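Local coordinates for protein leucine aminopeptidase A1, chloroplastic (Solanum lycopersicum, PDB 5D8N) that removes N-terminal amino acids, preferably leucine, from peptides as a magnesium-dependent homohexameric aminopeptidase of the M17 family, with roles in wound signalling and insect defence, at residues Q71-S74 with L80-A83; S96-F101 with R105-G110; T391-L396 with K488-E493; M453-S458 with T482-L487. The protein carries 1 engineered substitution. One frame throughout, in Å; residues are numbered along the deposited sequence. Where two conformers were deposited one is given.

The four contacts form two pairs on opposite sides of the chain's centre. Interactions 1 and 2 belong to the N-terminal domain and have centres 10 Å apart: L80 CA meets L99 CD2 at 4.0 Å, and L72 CD2 approaches I106 CD1 at 4.2 Å, laying both helices against one face of the hairpin. Interactions 3 and 4, in the catalytic domain, have centres 13 Å apart and meet where L392 CB touches L487 CD2 at 3.7 Å. These two lie close to the active site, since the side chains of A393 and L485 come within about 7 and 8 Å of that of R389, predicted to be catalytic. Interactions 1 and 3 have centres 61 Å apart.

Interaction 1. Residues Q71-S74 with L80-A83; sequences QLDS and LSAA
A chi1 of -165° turns the D73 carboxylate away from its own backbone N and out toward the start of helix 79-86, where S81, with OG set between its backbone N and carbonyl carbon (chi1 55°), receives it. The two carboxylate oxygens divide the work. D73 OD1 serves the backbone: S81 N donates to it at 2.9 Å through a fairly straight bond (159° at the hydrogen), arriving from well above the carboxylate plane, while L80 N adds a weak, bent bond of 3.0 Å to the same D73 OD1. D73 OD2 serves the side chain, accepting from S81 OG at 2.6 Å on its syn side and close to the plane. Two good bonds and one weak one probably fix the rotation of this buried carboxylate, and its negative charge would probably be eased by the helix end it faces. The aliphatic part of the contact is slight, with L72 CB lying 4.2 Å from L80 CD2. F64 touches both D73 and S81, and A82 packs on R100 of the second subunit. This is a side-chain carboxylate accepting from first-turn amides and a serine hydroxyl at a helix N-terminus, joining helix 67-75 to helix 79-86 across their short connection in the N-terminal domain of this M17 peptidase.

Interaction 2. Residues S96-F101 with R105-G110; sequences SVNLRF and RITLVG
V97 O is gripped twice by the neighbouring strand. L108 N reaches it at 2.9 Å in the carbonyl plane, and T107 OG1 donates to V97 O at 2.9 Å from above that plane. V97, N98 and T107 were each modelled in two conformers; their bonds hold for one. Next along the antiparallel hairpin, L99 and I106 form a hydrogen-bonded pair, the bond from L99 N to I106 O being 2.8 Å long and almost straight at 177°. The face bearing L99, I106 and L108 is apolar: the edge of the F101 ring meets I106 with CE2 3.6 Å from I106 CG1, and helix 79-86 covers L99 and L108. On the other face, where A131 of helix 119-134 touches N98 and T107, R105 bends at chi3 (-80°) and brings NH1 to 2.7 Å from N98 OD1, which lies in the guanidinium plane. R100 crosses R105 at about a right angle, its CB 3.9 Å above the centre of the R105 guanidinium. E86 of the second subunit forms salt bridges with both arginines, and E87 of that subunit pairs with R105. A leucine in place of R105 would probably leave E86 and E87 of the second subunit without this positive mate and N98 OD1 without this donor. Two arginines thus share E86 there, and their positive charge is probably balanced in large part by the neighbouring subunit.

Interaction 3. Residues T391-L396 with K488-E493; sequences TLADAL and KQFVDE
A type I beta turn from K488 to V491, closed by a 3.3 Å bond from V491 N to K488 O, reverses the chain after helix 479-488 and brings F490 CA to 5.5 Å from A393 CA on helix 388-401. The main meeting is a CH-pi contact. A393 CB stands over the middle of the F490 ring, 3.6 Å from its centroid and 13° off the normal, so the methyl sits nearly above the ring centre. F490 is placed for this by a CG anti to its carbonyl carbon (chi1 -56°), while its CB lies 3.6 Å from A393 O. Q489 CB lies over the opposite face of the ring, nearer the rim, and F486 meets F490 with ring planes inclined at about 50°. The turn belongs to the alpha/beta catalytic domain of the M17 family: it links helix 479-488 to strand 496-501 of the central mixed sheet, and it packs on the helix whose beginning carries R389, predicted to be catalytic. A serine at F490 would probably strip the aromatic cover from the A393 methyl, open a gap between helix and turn, and leave F486 without its ring partner. One helical turn on from A393, L396 crosses V491 at a slant, CD1 to CG2 at 4.0 Å, and L396 CB lies 3.9 Å from F490 O. W497 of strand 496-501 lies against both L396 and V491. Within the turn, Q489 O accepts a hydrogen bond from K377 NZ.

Interaction 4. Residues M453-S458 with T482-L487; sequences MPMEES and TGALFL
Apolar contacts bind M455 to A484 and L485 on helix 479-488, and they centre on a single methyl. The M455 chain runs out with CG anti to the carbonyl carbon and then bends at its last torsion (chi3 70°), which brings CE round to the helix. There M455 CE lies 3.9 Å from A484 CB and 3.9 Å from L485 CD2. Van der Waals contacts of methyls with backbone oxygens add to this: M455 CE sits 3.6 Å from A484 O, and the other L485 branch, CD1, lies 3.4 Å from E456 O. F429, on the strand alongside, touches both M455 and A484, and W460 packs on L485. The loop follows strand 450-452, an edge strand, within this chain, of the catalytic domain's mixed sheet, and M455 is the centre of an inverse gamma turn, closed by a weak bond of 3.1 Å from E456 N to P454 O. The polar bonds are made inside the loop and to a neighbouring subunit, not to the helix. S458 OG donates to E456 OE2 at 2.5 Å, meeting it on the anti side, and S458 N adds a weak bond to that oxygen. K449 of the third subunit also forms a salt bridge with E456 OE2, which would probably strengthen the hold on this carboxylate. Packing continues across that boundary: P454 meets W451 of the third subunit, and M453 its counterpart there.

Interaction 1. Residues Q71-S74 with L80-A83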
loop_
_atom_site.group_PDB
_atom_site.type_symbol
_atom_site.label_atom_id
_atom_site.label_comp_id
_atom_site.label_asym_id
_atom_site.label_seq_id
_atom_site.Cartn_x
_atom_site.Cartn_y
_atom_site.Cartn_z
ATOM N N GLN A 71 13.746 -40.235 46.809
ATOM C CA GLN A 71 13.207 -40.148 48.161
ATOM C C GLN A 71 11.830 -39.486 48.213
ATOM O O GLN A 71 10.946 -39.906 48.950
ATOM C CB GLN A 71 14.173 -39.356 49.039
ATOM C CG GLN A 71 13.847 -39.469 50.520
ATOM C CD GLN A 71 14.995 -39.039 51.415
ATOM O OE1 GLN A 71 16.009 -38.506 50.947
ATOM N NE2 GLN A 71 14.802 -39.199 52.723
ATOM N N LEU A 72 11.658 -38.392 47.484
ATOM C CA LEU A 72 10.344 -37.755 47.431
ATOM C C LEU A 72 9.283 -38.703 46.877
ATOM O O LEU A 72 8.195 -38.849 47.432
ATOM C CB LEU A 72 10.410 -36.497 46.577
ATOM C CG LEU A 72 11.228 -35.363 47.204
ATOM C CD1 LEU A 72 11.467 -34.263 46.180
ATOM C CD2 LEU A 72 10.503 -34.810 48.422
ATOM N N ASP A 73 9.646 -39.424 45.827
ATOM C CA ASP A 73 8.730 -40.385 45.241
ATOM C C ASP A 73 8.372 -41.504 46.213
ATOM O O ASP A 73 7.197 -41.834 46.366
ATOM C CB ASP A 73 9.359 -40.987 43.994
ATOM C CG ASP A 73 8.342 -41.700 43.141
ATOM O OD1 ASP A 73 7.216 -41.160 43.049
ATOM O OD2 ASP A 73 8.718 -42.704 42.490
ATOM N N SER A 74 9.376 -42.014 46.926
ATOM C CA SER A 74 9.151 -43.027 47.956
ATOM C C SER A 74 8.123 -42.549 48.963
ATOM O O SER A 74 7.219 -43.283 49.354
ATOM C CB SER A 74 10.441 -43.329 48.734
ATOM O OG SER A 74 11.175 -44.352 48.102
ATOM N N LEU A 80 4.830 -39.575 42.243
ATOM C CA LEU A 80 5.560 -38.579 41.476
ATOM C C LEU A 80 6.178 -39.153 40.200
ATOM O O LEU A 80 6.182 -38.509 39.147
ATOM C CB LEU A 80 6.643 -37.968 42.375
ATOM C CG LEU A 80 7.505 -36.842 41.806
ATOM C CD1 LEU A 80 6.627 -35.649 41.493
ATOM C CD2 LEU A 80 8.612 -36.456 42.776
ATOM N N SER A 81 6.714 -40.372 40.285
ATOM C CA SER A 81 7.254 -41.046 39.095
ATOM C C SER A 81 6.138 -41.462 38.124
ATOM O O SER A 81 6.285 -41.396 36.908
ATOM C CB SER A 81 8.113 -42.267 39.482
ATOM O OG SER A 81 7.415 -43.200 40.305
ATOM N N ALA A 82 5.002 -41.860 38.673
ATOM C CA ALA A 82 3.879 -42.269 37.845
ATOM C C ALA A 82 3.290 -41.065 37.094
ATOM O O ALA A 82 3.112 -41.086 35.882
ATOM C CB ALA A 82 2.832 -42.947 38.716
ATOM N N ALA A 83 3.113 -39.962 37.802
ATOM C CA ALA A 83 2.586 -38.774 37.179
ATOM C C ALA A 83 3.573 -38.311 36.108
ATOM O O ALA A 83 3.175 -37.902 35.020
ATOM C CB ALA A 83 2.376 -37.688 38.234
#

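Interaction 2. Residues S96-F101 with R105-G110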
loop_
_atom_site.group_PDB
_atom_site.type_symbol
_atom_site.label_atom_id
_atom_site.label_comp_id
_atom_site.label_asym_id
_atom_site.label_seq_id
_atom_site.Cartn_x
_atom_site.Cartn_y
_atom_site.Cartn_z
ATOM N N SER A 96 7.161 -29.150 32.684
ATOM C CA SER A 96 6.906 -29.165 34.113
ATOM C C SER A 96 5.829 -30.169 34.469
ATOM O O SER A 96 5.029 -30.570 33.612
ATOM C CB SER A 96 6.523 -27.773 34.592
ATOM O OG SER A 96 5.182 -27.495 34.260
ATOM N N VAL A 97 5.903 -30.656 35.706
ATOM C CA VAL A 97 4.848 -31.468 36.310
ATOM C C VAL A 97 4.467 -30.817 37.630
ATOM O O VAL A 97 5.353 -30.324 38.331
ATOM C CB VAL A 97 5.347 -32.891 36.646
ATOM C CG1 VAL A 97 4.348 -33.612 37.539
ATOM C CG2 VAL A 97 5.554 -33.690 35.375
ATOM N N ASN A 98 3.169 -30.796 37.934
ATOM C CA ASN A 98 2.636 -30.165 39.140
ATOM C C ASN A 98 1.801 -31.210 39.867
ATOM O O ASN A 98 0.816 -31.719 39.323
ATOM C CB ASN A 98 1.779 -28.931 38.795
ATOM C CG ASN A 98 1.435 -28.076 40.013
ATOM O OD1 ASN A 98 0.749 -28.520 40.939
ATOM N ND2 ASN A 98 1.881 -26.821 39.995
ATOM N N LEU A 99 2.217 -31.557 41.081
ATOM C CA LEU A 99 1.531 -32.565 41.863
ATOM C C LEU A 99 1.119 -32.058 43.242
ATOM O O LEU A 99 1.962 -31.703 44.065
ATOM C CB LEU A 99 2.427 -33.781 41.978
ATOM C CG LEU A 99 1.778 -34.992 42.639
ATOM C CD1 LEU A 99 0.663 -35.589 41.787
ATOM C CD2 LEU A 99 2.855 -36.020 42.919
ATOM N N ARG A 100 -0.190 -32.023 43.475
ATOM C CA ARG A 100 -0.785 -31.665 44.765
ATOM C C ARG A 100 -1.165 -32.907 45.551
ATOM O O ARG A 100 -1.768 -33.826 45.000
ATOM C CB ARG A 100 -2.053 -30.840 44.548
ATOM C CG ARG A 100 -2.759 -30.453 45.846
ATOM C CD ARG A 100 -1.911 -29.511 46.685
ATOM N NE ARG A 100 -2.674 -28.795 47.693
ATOM C CZ ARG A 100 -2.876 -29.222 48.934
ATOM N NH1 ARG A 100 -2.466 -30.420 49.340
ATOM N NH2 ARG A 100 -3.624 -28.494 49.742
ATOM N N PHE A 101 -0.682 -33.003 46.779
ATOM C CA PHE A 101 -0.798 -34.235 47.568
ATOM C C PHE A 101 -1.058 -33.837 49.021
ATOM O O PHE A 101 -1.073 -32.646 49.324
ATOM C CB PHE A 101 0.454 -35.117 47.436
ATOM C CG PHE A 101 1.729 -34.442 47.825
ATOM C CD1 PHE A 101 2.055 -34.278 49.162
ATOM C CD2 PHE A 101 2.492 -33.783 46.875
ATOM C CE1 PHE A 101 3.147 -33.510 49.534
ATOM C CE2 PHE A 101 3.599 -33.044 47.242
ATOM C CZ PHE A 101 3.948 -32.923 48.570
ATOM N N ARG A 105 2.615 -29.533 47.925
ATOM C CA ARG A 105 2.587 -29.485 46.474
ATOM C C ARG A 105 4.023 -29.491 45.968
ATOM O O ARG A 105 4.850 -28.717 46.442
ATOM C CB ARG A 105 1.834 -28.227 46.048
ATOM C CG ARG A 105 1.534 -28.150 44.574
ATOM C CD ARG A 105 0.901 -26.816 44.225
ATOM N NE ARG A 105 -0.524 -26.769 44.544
ATOM C CZ ARG A 105 -1.501 -27.068 43.695
ATOM N NH1 ARG A 105 -1.234 -27.525 42.484
ATOM N NH2 ARG A 105 -2.759 -26.827 44.027
ATOM N N ILE A 106 4.281 -30.296 44.949
ATOM C CA ILE A 106 5.569 -30.299 44.297
ATOM C C ILE A 106 5.430 -29.937 42.827
ATOM O O ILE A 106 4.512 -30.397 42.154
ATOM C CB ILE A 106 6.256 -31.666 44.428
ATOM C CG1 ILE A 106 6.736 -31.811 45.868
ATOM C CG2 ILE A 106 7.478 -31.750 43.517
ATOM C CD1 ILE A 106 7.326 -33.164 46.226
ATOM N N THR A 107 6.335 -29.106 42.319
ATOM C CA THR A 107 6.485 -28.972 40.872
ATOM C C THR A 107 7.913 -29.280 40.437
ATOM O O THR A 107 8.872 -28.745 40.999
ATOM C CB THR A 107 6.044 -27.591 40.344
ATOM O OG1 THR A 107 6.101 -27.569 38.907
ATOM C CG2 THR A 107 6.903 -26.479 40.925
ATOM N N LEU A 108 8.038 -30.182 39.465
ATOM C CA LEU A 108 9.320 -30.438 38.816
ATOM C C LEU A 108 9.418 -29.570 37.579
ATOM O O LEU A 108 8.470 -29.467 36.815
ATOM C CB LEU A 108 9.420 -31.899 38.389
ATOM C CG LEU A 108 9.136 -32.942 39.480
ATOM C CD1 LEU A 108 9.390 -34.307 38.869
ATOM C CD2 LEU A 108 10.029 -32.725 40.695
ATOM N N VAL A 109 10.555 -28.914 37.404
ATOM C CA VAL A 109 10.765 -27.989 36.301
ATOM C C VAL A 109 11.957 -28.445 35.491
ATOM O O VAL A 109 13.051 -28.631 36.038
ATOM C CB VAL A 109 11.065 -26.575 36.833
ATOM C CG1 VAL A 109 11.323 -25.626 35.681
ATOM C CG2 VAL A 109 9.893 -26.079 37.670
ATOM N N GLY A 110 11.754 -28.607 34.189
ATOM C CA GLY A 110 12.793 -29.141 33.316
ATOM C C GLY A 110 13.852 -28.104 33.037
ATOM O O GLY A 110 13.528 -26.977 32.711
#

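Interaction 3. Residues T391-L396 with K488-E493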
loop_
_atom_site.group_PDB
_atom_site.type_symbol
_atom_site.label_atom_id
_atom_site.label_comp_id
_atom_site.label_asym_id
_atom_site.label_seq_id
_atom_site.Cartn_x
_atom_site.Cartn_y
_atom_site.Cartn_z
ATOM N N THR A 391 17.232 13.898 19.950
ATOM C CA THR A 391 17.332 14.144 21.377
ATOM C C THR A 391 18.603 13.518 21.921
ATOM O O THR A 391 19.273 14.072 22.800
ATOM C CB THR A 391 16.105 13.649 22.157
ATOM O OG1 THR A 391 16.024 12.217 22.148
ATOM C CG2 THR A 391 14.848 14.233 21.558
ATOM N N LEU A 392 18.930 12.339 21.408
ATOM C CA LEU A 392 20.166 11.678 21.839
ATOM C C LEU A 392 21.419 12.435 21.451
ATOM O O LEU A 392 22.419 12.386 22.160
ATOM C CB LEU A 392 20.254 10.265 21.285
ATOM C CG LEU A 392 19.319 9.242 21.938
ATOM C CD1 LEU A 392 19.304 7.984 21.094
ATOM C CD2 LEU A 392 19.792 8.929 23.354
ATOM N N ALA A 393 21.383 13.121 20.316
ATOM C CA ALA A 393 22.521 13.926 19.912
ATOM C C ALA A 393 22.969 14.911 21.005
ATOM O O ALA A 393 24.121 14.930 21.431
ATOM C CB ALA A 393 22.182 14.658 18.633
ATOM N N ASP A 394 22.017 15.671 21.522
ATOM C CA ASP A 394 22.282 16.607 22.597
ATOM C C ASP A 394 22.587 15.948 23.951
ATOM O O ASP A 394 23.428 16.443 24.722
ATOM C CB ASP A 394 21.139 17.613 22.707
ATOM C CG ASP A 394 21.209 18.687 21.604
ATOM O OD1 ASP A 394 22.356 19.133 21.324
ATOM O OD2 ASP A 394 20.138 19.118 21.091
ATOM N N ALA A 395 21.945 14.818 24.234
ATOM C CA ALA A 395 22.268 14.084 25.465
ATOM C C ALA A 395 23.688 13.534 25.453
ATOM O O ALA A 395 24.366 13.522 26.463
ATOM C CB ALA A 395 21.295 12.943 25.670
ATOM N N LEU A 396 24.146 13.085 24.292
ATOM C CA LEU A 396 25.478 12.548 24.182
ATOM C C LEU A 396 26.536 13.638 24.311
ATOM O O LEU A 396 27.589 13.432 24.911
ATOM C CB LEU A 396 25.606 11.760 22.878
ATOM C CG LEU A 396 24.900 10.410 22.820
ATOM C CD1 LEU A 396 24.875 9.875 21.381
ATOM C CD2 LEU A 396 25.570 9.351 23.681
ATOM N N LYS A 488 27.231 8.807 16.372
ATOM C CA LYS A 488 28.670 8.987 16.479
ATOM C C LYS A 488 29.110 10.421 16.197
ATOM O O LYS A 488 30.157 10.839 16.673
ATOM C CB LYS A 488 29.363 8.056 15.487
ATOM C CG LYS A 488 30.885 8.036 15.553
ATOM C CD LYS A 488 31.433 6.941 14.651
ATOM C CE LYS A 488 32.952 6.915 14.560
ATOM N NZ LYS A 488 33.370 7.812 13.450
ATOM N N GLN A 489 28.349 11.157 15.394
ATOM C CA GLN A 489 28.688 12.522 15.044
ATOM C C GLN A 489 28.644 13.412 16.281
ATOM O O GLN A 489 29.027 14.576 16.224
ATOM C CB GLN A 489 27.711 13.072 13.998
ATOM C CG GLN A 489 27.846 12.453 12.612
ATOM C CD GLN A 489 29.056 12.965 11.871
ATOM O OE1 GLN A 489 29.379 14.157 11.912
ATOM N NE2 GLN A 489 29.796 12.051 11.288
ATOM N N PHE A 490 28.050 12.922 17.355
ATOM C CA PHE A 490 27.811 13.751 18.524
ATOM C C PHE A 490 28.581 13.280 19.745
ATOM O O PHE A 490 28.299 13.685 20.888
ATOM C CB PHE A 490 26.308 13.820 18.777
ATOM C CG PHE A 490 25.551 14.310 17.588
ATOM C CD1 PHE A 490 25.548 15.660 17.260
ATOM C CD2 PHE A 490 24.987 13.410 16.704
ATOM C CE1 PHE A 490 25.004 16.087 16.070
ATOM C CE2 PHE A 490 24.361 13.851 15.550
ATOM C CZ PHE A 490 24.410 15.187 15.203
ATOM N N VAL A 491 29.543 12.402 19.494
ATOM C CA VAL A 491 30.348 11.818 20.538
ATOM C C VAL A 491 31.803 12.222 20.300
ATOM O O VAL A 491 32.401 11.990 19.248
ATOM C CB VAL A 491 30.248 10.284 20.556
ATOM C CG1 VAL A 491 31.199 9.683 21.579
ATOM C CG2 VAL A 491 28.824 9.843 20.858
ATOM N N ASP A 492 32.390 12.760 21.347
ATOM C CA ASP A 492 33.806 13.103 21.360
ATOM C C ASP A 492 34.617 11.846 21.117
ATOM O O ASP A 492 34.481 10.844 21.825
ATOM C CB ASP A 492 34.089 13.633 22.761
ATOM C CG ASP A 492 35.386 14.360 22.870
ATOM O OD1 ASP A 492 36.376 13.960 22.217
ATOM O OD2 ASP A 492 35.370 15.316 23.675
ATOM N N GLU A 493 35.544 11.936 20.183
ATOM C CA GLU A 493 36.332 10.783 19.778
ATOM C C GLU A 493 37.207 10.198 20.886
ATOM O O GLU A 493 37.512 9.012 20.885
ATOM C CB GLU A 493 37.198 11.206 18.585
ATOM C CG GLU A 493 38.102 10.126 17.997
ATOM C CD GLU A 493 38.223 10.243 16.481
ATOM O OE1 GLU A 493 38.651 11.319 16.007
ATOM O OE2 GLU A 493 37.911 9.269 15.756
#

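Interaction 4. Residues M453-S458 with T482-L487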
loop_
_atom_site.group_PDB
_atom_site.type_symbol
_atom_site.label_atom_id
_atom_site.label_comp_id
_atom_site.label_asym_id
_atom_site.label_seq_id
_atom_site.Cartn_x
_atom_site.Cartn_y
_atom_site.Cartn_z
ATOM N N MET A 453 27.005 -5.304 16.143
ATOM C CA MET A 453 26.789 -5.096 14.719
ATOM C C MET A 453 27.783 -4.058 14.224
ATOM O O MET A 453 28.286 -3.239 14.996
ATOM C CB MET A 453 25.363 -4.565 14.494
ATOM C CG MET A 453 24.298 -5.557 14.913
ATOM S SD MET A 453 24.156 -6.900 13.710
ATOM C CE MET A 453 23.317 -6.071 12.387
ATOM N N PRO A 454 28.120 -4.111 12.935
ATOM C CA PRO A 454 29.261 -3.321 12.481
ATOM C C PRO A 454 28.880 -1.866 12.232
ATOM O O PRO A 454 27.852 -1.587 11.623
ATOM C CB PRO A 454 29.619 -3.998 11.155
ATOM C CG PRO A 454 28.301 -4.506 10.637
ATOM C CD PRO A 454 27.542 -4.944 11.868
ATOM N N MET A 455 29.762 -0.943 12.580
ATOM C CA MET A 455 29.618 0.430 12.154
ATOM C C MET A 455 30.289 0.683 10.811
ATOM O O MET A 455 31.408 1.197 10.745
ATOM C CB MET A 455 30.150 1.351 13.246
ATOM C CG MET A 455 29.207 1.275 14.446
ATOM S SD MET A 455 29.537 2.498 15.711
ATOM C CE MET A 455 29.026 3.974 14.849
ATOM N N GLU A 456 29.679 0.139 9.762
ATOM C CA GLU A 456 30.255 0.158 8.425
ATOM C C GLU A 456 30.355 1.581 7.867
ATOM O O GLU A 456 29.327 2.181 7.544
ATOM C CB GLU A 456 29.412 -0.714 7.502
ATOM C CG GLU A 456 29.776 -0.645 6.036
ATOM C CD GLU A 456 31.253 -0.898 5.755
ATOM O OE1 GLU A 456 31.835 -1.826 6.350
ATOM O OE2 GLU A 456 31.861 -0.134 4.968
ATOM N N GLU A 457 31.575 2.118 7.797
ATOM C CA GLU A 457 31.808 3.554 7.577
ATOM C C GLU A 457 31.323 4.012 6.209
ATOM O O GLU A 457 30.890 5.150 6.039
ATOM C CB GLU A 457 33.293 3.946 7.671
ATOM C CG GLU A 457 34.228 3.229 6.674
ATOM C CD GLU A 457 34.451 3.890 5.291
ATOM O OE1 GLU A 457 34.767 3.155 4.323
ATOM O OE2 GLU A 457 34.415 5.139 5.134
ATOM N N SER A 458 31.395 3.124 5.225
ATOM C CA SER A 458 30.995 3.491 3.863
ATOM C C SER A 458 29.544 3.944 3.769
ATOM O O SER A 458 29.149 4.546 2.765
ATOM C CB SER A 458 31.263 2.341 2.882
ATOM O OG SER A 458 30.540 1.175 3.224
ATOM N N THR A 482 23.339 3.095 10.053
ATOM C CA THR A 482 23.394 4.536 9.836
ATOM C C THR A 482 22.806 5.318 11.020
ATOM O O THR A 482 23.261 6.413 11.353
ATOM C CB THR A 482 22.695 4.964 8.540
ATOM O OG1 THR A 482 21.355 4.434 8.499
ATOM C CG2 THR A 482 23.490 4.505 7.321
ATOM N N GLY A 483 21.895 4.698 11.763
ATOM C CA GLY A 483 21.459 5.270 13.035
ATOM C C GLY A 483 22.624 5.413 13.993
ATOM O O GLY A 483 22.827 6.467 14.601
ATOM N N ALA A 484 23.428 4.360 14.087
ATOM C CA ALA A 484 24.625 4.404 14.931
ATOM C C ALA A 484 25.654 5.423 14.430
ATOM O O ALA A 484 26.237 6.175 15.220
ATOM C CB ALA A 484 25.247 3.024 15.039
ATOM N N LEU A 485 25.834 5.480 13.114
ATOM C CA LEU A 485 26.787 6.413 12.533
ATOM C C LEU A 485 26.332 7.855 12.738
ATOM O O LEU A 485 27.143 8.733 13.055
ATOM C CB LEU A 485 26.958 6.154 11.042
ATOM C CG LEU A 485 27.626 4.843 10.627
ATOM C CD1 LEU A 485 27.551 4.672 9.122
ATOM C CD2 LEU A 485 29.071 4.804 11.052
ATOM N N PHE A 486 25.019 8.066 12.750
ATOM C CA PHE A 486 24.465 9.369 13.079
ATOM C C PHE A 486 24.858 9.803 14.487
ATOM O O PHE A 486 25.365 10.905 14.698
ATOM C CB PHE A 486 22.960 9.392 12.876
ATOM C CG PHE A 486 22.308 10.657 13.305
ATOM C CD1 PHE A 486 21.898 10.845 14.622
ATOM C CD2 PHE A 486 22.035 11.644 12.379
ATOM C CE1 PHE A 486 21.251 12.019 15.001
ATOM C CE2 PHE A 486 21.406 12.826 12.752
ATOM C CZ PHE A 486 21.127 13.059 14.084
ATOM N N LEU A 487 24.635 8.919 15.448
ATOM C CA LEU A 487 24.895 9.229 16.833
ATOM C C LEU A 487 26.370 9.505 17.090
ATOM O O LEU A 487 26.707 10.355 17.901
ATOM C CB LEU A 487 24.415 8.115 17.743
ATOM C CG LEU A 487 22.909 7.898 17.774
ATOM C CD1 LEU A 487 22.582 6.658 18.614
ATOM C CD2 LEU A 487 22.196 9.123 18.328
#